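Local coordinates for protein inorganic pyrophosphatase (Shewanella sp. AS-11, PDB 6LL8) that probably hydrolyses inorganic diphosphate to two phosphates with the help of divalent metal ions such as manganese or magnesium, at residues A20-Y25 / T119-M124. Sequence-based numbering, arbitrary orientation.
Sequences AIALAY and TVIKMM
Ile121 is the main bump of this contact, reaching from its helix into the shallow hollow between Ala22 and Leu23. Its branch methyl CG2 lies 4.2 Å from Ala22 CB and 4.2 Å from the backbone N of Leu23, which puts it against the helix backbone itself. The torsions account for this fork: CG2 stands anti to the backbone N while CG1 takes the place beside it (chi1 -64°), and the longer arm then carries CD1 to 4.3 Å from Leu23 CB. Ala22 offers only its CB to CG2; the nearest CA atoms across the segments are those of Leu23 and Ile121, 6.5 Å apart. The two short segments run nearly parallel, with an angle of 10° between their axes, which come within 10.2 Å at the closest. Such a layout fits the parallel alpha/beta architecture of the DHH domain, in which helices 14-29 and 117-128 pack side by side against a parallel sheet: Val93 of strand 88-94 touches Leu23, Ile121 and Met124. Three residues after Ile121, about a turn further along the same helix, Met124 supplies the second bump: its chain bends at its last torsion (chi3 74°) and brings the CE methyl to 3.7 Å from Leu23 CD1, the two side chains crossing at a slant. Ala22 has further neighbours beyond this pair of helices, its methyl touching Met140 of helix 134-147 and its carbonyl O hydrogen-bonding to Tyr125 OH.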
loop_
_atom_site.group_PDB
_atom_site.type_symbol
_atom_site.label_atom_id
_atom_site.label_comp_id
_atom_site.label_asym_id
_atom_site.label_seq_id
_atom_site.Cartn_x
_atom_site.Cartn_y
_atom_site.Cartn_z
ATOM N N ALA A 20 -5.400 -3.248 9.730
ATOM C CA ALA A 20 -6.382 -2.603 10.633
ATOM C C ALA A 20 -7.152 -3.678 11.414
ATOM O O ALA A 20 -7.351 -3.530 12.629
ATOM C CB ALA A 20 -7.301 -1.719 9.857
ATOM N N ILE A 21 -7.585 -4.726 10.743
ATOM C CA ILE A 21 -8.329 -5.827 11.409
ATOM C C ILE A 21 -7.414 -6.472 12.444
ATOM O O ILE A 21 -7.824 -6.701 13.591
ATOM C CB ILE A 21 -8.813 -6.848 10.376
ATOM C CG1 ILE A 21 -9.865 -6.234 9.455
ATOM C CG2 ILE A 21 -9.358 -8.083 11.079
ATOM C CD1 ILE A 21 -10.245 -7.097 8.273
ATOM N N ALA A 22 -6.193 -6.801 12.055
ATOM C CA ALA A 22 -5.279 -7.544 12.935
ATOM C C ALA A 22 -4.888 -6.704 14.148
ATOM O O ALA A 22 -4.842 -7.230 15.285
ATOM C CB ALA A 22 -4.061 -7.967 12.153
ATOM N N LEU A 23 -4.585 -5.425 13.972
ATOM C CA LEU A 23 -4.190 -4.594 15.115
ATOM C C LEU A 23 -5.395 -4.284 15.972
ATOM O O LEU A 23 -5.259 -4.269 17.209
ATOM C CB LEU A 23 -3.480 -3.338 14.649
ATOM C CG LEU A 23 -3.053 -2.389 15.759
ATOM C CD1 LEU A 23 -2.209 -3.043 16.821
ATOM C CD2 LEU A 23 -2.337 -1.175 15.177
ATOM N N ALA A 24 -6.580 -4.040 15.405
ATOM C CA ALA A 24 -7.760 -3.816 16.271
ATOM C C ALA A 24 -7.993 -5.039 17.154
ATOM O O ALA A 24 -8.333 -4.897 18.341
ATOM C CB ALA A 24 -8.982 -3.491 15.462
ATOM N N TYR A 25 -7.856 -6.240 16.617
ATOM C CA TYR A 25 -8.065 -7.459 17.426
ATOM C C TYR A 25 -7.079 -7.456 18.576
ATOM O O TYR A 25 -7.432 -7.716 19.737
ATOM C CB TYR A 25 -7.926 -8.703 16.560
ATOM C CG TYR A 25 -8.069 -9.979 17.363
ATOM C CD1 TYR A 25 -9.305 -10.499 17.676
ATOM C CD2 TYR A 25 -6.963 -10.619 17.863
ATOM C CE1 TYR A 25 -9.390 -11.650 18.437
ATOM C CE2 TYR A 25 -7.027 -11.738 18.667
ATOM C CZ TYR A 25 -8.261 -12.268 18.942
ATOM O OH TYR A 25 -8.369 -13.400 19.734
ATOM N N THR A 119 3.982 -7.539 9.094
ATOM C CA THR A 119 5.178 -8.145 9.738
ATOM C C THR A 119 5.410 -7.460 11.078
ATOM O O THR A 119 5.736 -8.123 12.093
ATOM C CB THR A 119 6.369 -8.075 8.806
ATOM O OG1 THR A 119 6.012 -8.812 7.637
ATOM C CG2 THR A 119 7.637 -8.614 9.419
ATOM N N VAL A 120 5.289 -6.140 11.097
ATOM C CA VAL A 120 5.468 -5.368 12.346
ATOM C C VAL A 120 4.305 -5.667 13.300
ATOM O O VAL A 120 4.512 -5.817 14.507
ATOM C CB VAL A 120 5.587 -3.873 12.049
ATOM C CG1 VAL A 120 5.942 -3.133 13.342
ATOM C CG2 VAL A 120 6.619 -3.588 10.979
ATOM N N ILE A 121 3.071 -5.767 12.815
ATOM C CA ILE A 121 1.953 -6.111 13.705
ATOM C C ILE A 121 2.198 -7.484 14.321
ATOM O O ILE A 121 1.904 -7.657 15.498
ATOM C CB ILE A 121 0.626 -5.996 12.940
ATOM C CG1 ILE A 121 0.392 -4.550 12.505
ATOM C CG2 ILE A 121 -0.517 -6.510 13.784
ATOM C CD1 ILE A 121 -0.759 -4.360 11.538
ATOM N N LYS A 122 2.760 -8.435 13.595
ATOM C CA LYS A 122 3.073 -9.747 14.208
ATOM C C LYS A 122 4.062 -9.533 15.346
ATOM O O LYS A 122 3.917 -10.171 16.400
ATOM C CB LYS A 122 3.572 -10.699 13.128
ATOM C CG LYS A 122 3.466 -12.158 13.481
ATOM C CD LYS A 122 4.493 -12.703 14.321
ATOM C CE LYS A 122 4.268 -14.212 14.490
ATOM N NZ LYS A 122 5.369 -14.722 15.299
ATOM N N MET A 123 5.043 -8.670 15.165
ATOM C CA MET A 123 5.999 -8.353 16.258
ATOM C C MET A 123 5.250 -7.787 17.463
ATOM O O MET A 123 5.652 -8.061 18.602
ATOM C CB MET A 123 7.045 -7.326 15.820
ATOM C CG MET A 123 8.008 -7.841 14.793
ATOM S SD MET A 123 8.977 -6.421 14.181
ATOM C CE MET A 123 9.962 -7.209 12.910
ATOM N N MET A 124 4.193 -7.028 17.233
ATOM C CA MET A 124 3.391 -6.508 18.357
ATOM C C MET A 124 2.662 -7.637 19.083
ATOM O O MET A 124 2.659 -7.678 20.329
ATOM C CB MET A 124 2.420 -5.451 17.840
ATOM C CG MET A 124 3.090 -4.273 17.214
ATOM S SD MET A 124 1.968 -3.077 16.443
ATOM C CE MET A 124 1.279 -2.311 17.888
#